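Side-chain contacts in putative metalloprotease II (Bacteroides fragilis, PDB 4ON1), which probably acts as a zinc-dependent endopeptidase that cleaves peptide bonds within proteins: residues Gln225-Thr228 with Thr229-Lys232; His364-Ala367 with Asp368-Val371. All coordinates share one frame; numbering follows the deposited sequence.

Contact 1 of 2, residues Gln225-Thr228 with Thr229-Lys232; sequences QAVT and TSLK
V227 and L231 meet side by side on the last turn of helix 217-230, where the chain leaves helical geometry before the short helix 232-235 begins. The contact is a helix C-terminus inside a zinc endopeptidase of probable metzincin type. Its apolar part is one touch: V227 CG1 lies 3.9 Å from L231 CD1, the two side chains pointing the same way. The valine goes on to pack against L332, A333 and I336, and the leucine against L340, so this pair fits the helix to helix 331-340, which carries two of the zinc-binding histidines. On another side of the helix, T228 OG1 turns back to bond to I224 O and also to Y244 OH, while the threonine side chain packs on V64.

The backbone bonds are regular at first. T229 N donates to Q225 O at 2.9 Å, and S230 N to A226 O at 2.9 Å. At the helix end they change: L231, the first residue to leave helical phi/psi, still donates from N to V227 O at 3.0 Å and makes a weak bond of 3.4 Å from N to T228 O.

The polar side-chain bond belongs to S230. With OG placed between its backbone N and carbonyl carbon (chi1 73°), the hydroxyl curls back onto the helix and donates to the carbonyl three residues earlier. This satisfies a buried hydroxyl within its own turn. V227 O is thereby gripped twice: L231 N lies in the carbonyl plane and nearly in line with the C=O bond, whereas S230 OG comes in at a C=O...OG angle of 122°, only 2.6 Å from V227 O.

Contact 2 of 2, residues His364-Ala367 with Asp368-Val371; sequences HLSA and DNWV
W370 brings the pyrrole end of its indole against the loop 364-366, where it overlaps the H364 carbonyl and CB. W370 NE1 donates to H364 O at 2.9 Å; the oxygen lies at the ring edge, near its plane, but the donor stands 47° above the carbonyl plane rather than on a lone pair. Next to this bond, H364 CB is 3.7 Å from W370 NE1. W370 CD1 also comes within 3.2 Å of S366 O, the same carbonyl that accepts from W370 N at 3.1 Å. Backbone and indole of one residue thus both hold the loop that leads into the helix, and the ring stacks further on F233.

S366 is the N-cap of helix 367-378. Its OG lies roughly anti to its own backbone N (chi1 157°), which carries it over the first turn, where S366 OG accepts the capping bond from N369 N at 2.9 Å. N369 CB and CG sit alongside this hydroxyl. V371 N donates to A367 O and continues the helical pattern.

Beside this, the H364 imidazole and the N369 amide are joined through one water. It lies in the plane of the imidazole, 2.9 Å from H364 ND1, and accepts from N369 ND2 at 2.6 Å. The other end of the amide is fixed too, since N369 OD1 accepts from E343 N and from R372 NH1. N369 therefore ties the helix to the chain just before the zinc ligand H344, while H364 and N369 both touch M352, probably the methionine of the Met-turn. A capped C-terminal helix, packed on the probable Met-turn near the zinc site, is consistent with the metzincin catalytic domain.

How the contacts relate
Contact 1 closes well before contact 2 opens, yet their centres are only 14 Å apart and they touch, S230 O packing 3.4 Å from H364 CD2. Contact 1 ends helix 217-230 in the buried middle of the chain; contact 2 starts helix 367-378 nearer the surface. Between them in sequence comes helix 331-340 with the zinc ligands H334 and H338, followed by H344. Both helix ends lie near this region: residues 225-232 pack on the zinc-bearing helix, and residues 364-371 on the loop around H344. A226 and T229 also touch P362 and N363, just ahead of contact 2, so the two places are joined by more than one touch.

Contact 1 of 2, residues Gln225-Thr228 with Thr229-Lys232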
loop_
_atom_site.group_PDB
_atom_site.type_symbol
_atom_site.label_atom_id
_atom_site.label_comp_id
_atom_site.label_asym_id
_atom_site.label_seq_id
_atom_site.Cartn_x
_atom_site.Cartn_y
_atom_site.Cartn_z
ATOM N N GLN A 225 3.585 -0.694 -0.671
ATOM C CA GLN A 225 4.798 -0.322 0.032
ATOM C C GLN A 225 4.692 -0.695 1.514
ATOM O O GLN A 225 5.626 -1.245 2.097
ATOM C CB GLN A 225 5.050 1.175 -0.138
ATOM C CG GLN A 225 6.244 1.705 0.604
ATOM C CD GLN A 225 7.411 1.943 -0.316
ATOM O OE1 GLN A 225 7.462 2.944 -1.045
ATOM N NE2 GLN A 225 8.359 1.016 -0.301
ATOM N N ALA A 226 3.539 -0.408 2.108
ATOM C CA ALA A 226 3.288 -0.774 3.500
ATOM C C ALA A 226 3.279 -2.293 3.703
ATOM O O ALA A 226 3.835 -2.789 4.687
ATOM C CB ALA A 226 1.986 -0.165 3.976
ATOM N N VAL A 227 2.672 -3.032 2.773
ATOM C CA VAL A 227 2.719 -4.489 2.850
ATOM C C VAL A 227 4.164 -4.945 2.863
ATOM O O VAL A 227 4.563 -5.764 3.693
ATOM C CB VAL A 227 2.022 -5.174 1.665
ATOM C CG1 VAL A 227 2.102 -6.692 1.825
ATOM C CG2 VAL A 227 0.569 -4.722 1.552
ATOM N N THR A 228 4.944 -4.373 1.949
ATOM C CA THR A 228 6.347 -4.732 1.780
ATOM C C THR A 228 7.146 -4.449 3.047
ATOM O O THR A 228 7.999 -5.243 3.449
ATOM C CB THR A 228 6.955 -3.990 0.576
ATOM O OG1 THR A 228 6.240 -4.365 -0.616
ATOM C CG2 THR A 228 8.420 -4.340 0.406
ATOM N N THR A 229 6.856 -3.325 3.687
ATOM C CA THR A 229 7.495 -3.000 4.956
ATOM C C THR A 229 7.111 -4.011 6.037
ATOM O O THR A 229 7.962 -4.507 6.766
ATOM C CB THR A 229 7.116 -1.589 5.413
ATOM O OG1 THR A 229 7.613 -0.640 4.461
ATOM C CG2 THR A 229 7.706 -1.289 6.797
ATOM N N SER A 230 5.829 -4.352 6.105
ATOM C CA SER A 230 5.357 -5.262 7.140
ATOM C C SER A 230 5.949 -6.653 6.992
ATOM O O SER A 230 6.081 -7.378 7.980
ATOM C CB SER A 230 3.829 -5.344 7.127
ATOM O OG SER A 230 3.352 -6.090 6.015
ATOM N N LEU A 231 6.322 -7.017 5.765
ATOM C CA LEU A 231 6.824 -8.363 5.489
ATOM C C LEU A 231 8.333 -8.411 5.295
ATOM O O LEU A 231 8.880 -9.447 4.898
ATOM C CB LEU A 231 6.135 -8.949 4.254
ATOM C CG LEU A 231 4.612 -9.061 4.359
ATOM C CD1 LEU A 231 4.040 -9.825 3.167
ATOM C CD2 LEU A 231 4.239 -9.750 5.665
ATOM N N LYS A 232 9.006 -7.295 5.566
ATOM C CA LYS A 232 10.461 -7.225 5.421
ATOM C C LYS A 232 11.186 -8.337 6.184
ATOM O O LYS A 232 12.179 -8.896 5.699
ATOM C CB LYS A 232 10.983 -5.870 5.899
ATOM C CG LYS A 232 12.482 -5.695 5.693
ATOM C CD LYS A 232 12.991 -4.354 6.215
ATOM C CE LYS A 232 12.449 -3.188 5.408
ATOM N NZ LYS A 232 12.496 -1.914 6.180
#

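Contact 2 of 2, residues His364-Ala367 with Asp368-Val371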
loop_
_atom_site.group_PDB
_atom_site.type_symbol
_atom_site.label_atom_id
_atom_site.label_comp_id
_atom_site.label_asym_id
_atom_site.label_seq_id
_atom_site.Cartn_x
_atom_site.Cartn_y
_atom_site.Cartn_z
ATOM N N HIS A 364 4.787 -5.447 12.003
ATOM C CA HIS A 364 4.400 -6.490 12.944
ATOM C C HIS A 364 5.370 -6.465 14.117
ATOM O O HIS A 364 6.521 -6.885 13.989
ATOM C CB HIS A 364 4.395 -7.872 12.275
ATOM C CG HIS A 364 3.325 -8.034 11.243
ATOM N ND1 HIS A 364 2.000 -8.236 11.568
ATOM C CD2 HIS A 364 3.384 -8.025 9.889
ATOM C CE1 HIS A 364 1.288 -8.342 10.458
ATOM N NE2 HIS A 364 2.103 -8.217 9.425
ATOM N N LEU A 365 4.893 -5.989 15.262
ATOM C CA LEU A 365 5.738 -5.839 16.435
ATOM C C LEU A 365 5.485 -6.962 17.437
ATOM O O LEU A 365 6.181 -7.084 18.444
ATOM C CB LEU A 365 5.495 -4.482 17.092
ATOM C CG LEU A 365 5.578 -3.256 16.176
ATOM C CD1 LEU A 365 5.177 -1.990 16.945
ATOM C CD2 LEU A 365 6.971 -3.107 15.558
ATOM N N SER A 366 4.477 -7.778 17.161
ATOM C CA SER A 366 4.131 -8.877 18.055
ATOM C C SER A 366 4.918 -10.144 17.719
ATOM O O SER A 366 4.795 -10.688 16.619
ATOM C CB SER A 366 2.628 -9.160 17.983
ATOM O OG SER A 366 2.352 -10.486 18.394
ATOM N N ALA A 367 5.729 -10.610 18.668
ATOM C CA ALA A 367 6.479 -11.847 18.473
ATOM C C ALA A 367 5.535 -13.018 18.206
ATOM O O ALA A 367 5.825 -13.896 17.391
ATOM C CB ALA A 367 7.352 -12.138 19.685
ATOM N N ASP A 368 4.395 -13.017 18.885
ATOM C CA ASP A 368 3.404 -14.067 18.689
ATOM C C ASP A 368 2.813 -14.077 17.293
ATOM O O ASP A 368 2.546 -15.146 16.745
ATOM C CB ASP A 368 2.275 -13.946 19.712
ATOM C CG ASP A 368 2.162 -15.179 20.575
ATOM O OD1 ASP A 368 1.506 -16.149 20.133
ATOM O OD2 ASP A 368 2.751 -15.184 21.679
ATOM N N ASN A 369 2.599 -12.897 16.716
ATOM C CA ASN A 369 2.135 -12.840 15.335
ATOM C C ASN A 369 3.219 -13.345 14.370
ATOM O O ASN A 369 2.907 -14.017 13.388
ATOM C CB ASN A 369 1.702 -11.423 14.962
ATOM C CG ASN A 369 0.260 -11.130 15.351
ATOM O OD1 ASN A 369 -0.530 -12.043 15.597
ATOM N ND2 ASN A 369 -0.088 -9.845 15.409
ATOM N N TRP A 370 4.487 -13.051 14.660
ATOM C CA TRP A 370 5.585 -13.620 13.874
ATOM C C TRP A 370 5.544 -15.144 13.906
ATOM O O TRP A 370 5.683 -15.806 12.873
ATOM C CB TRP A 370 6.941 -13.167 14.396
ATOM C CG TRP A 370 7.364 -11.796 14.016
ATOM C CD1 TRP A 370 6.584 -10.680 13.933
ATOM C CD2 TRP A 370 8.693 -11.388 13.682
ATOM N NE1 TRP A 370 7.352 -9.598 13.567
ATOM C CE2 TRP A 370 8.647 -10.008 13.403
ATOM C CE3 TRP A 370 9.916 -12.058 13.586
ATOM C CZ2 TRP A 370 9.780 -9.287 13.035
ATOM C CZ3 TRP A 370 11.041 -11.341 13.224
ATOM C CH2 TRP A 370 10.964 -9.971 12.953
ATOM N N VAL A 371 5.366 -15.694 15.102
ATOM C CA VAL A 371 5.278 -17.140 15.252
ATOM C C VAL A 371 4.118 -17.663 14.414
ATOM O O VAL A 371 4.293 -18.581 13.609
ATOM C CB VAL A 371 5.090 -17.553 16.718
ATOM C CG1 VAL A 371 4.678 -19.023 16.825
ATOM C CG2 VAL A 371 6.355 -17.273 17.525
HETATM O O HOH W 1 1.543 -8.129 14.454
#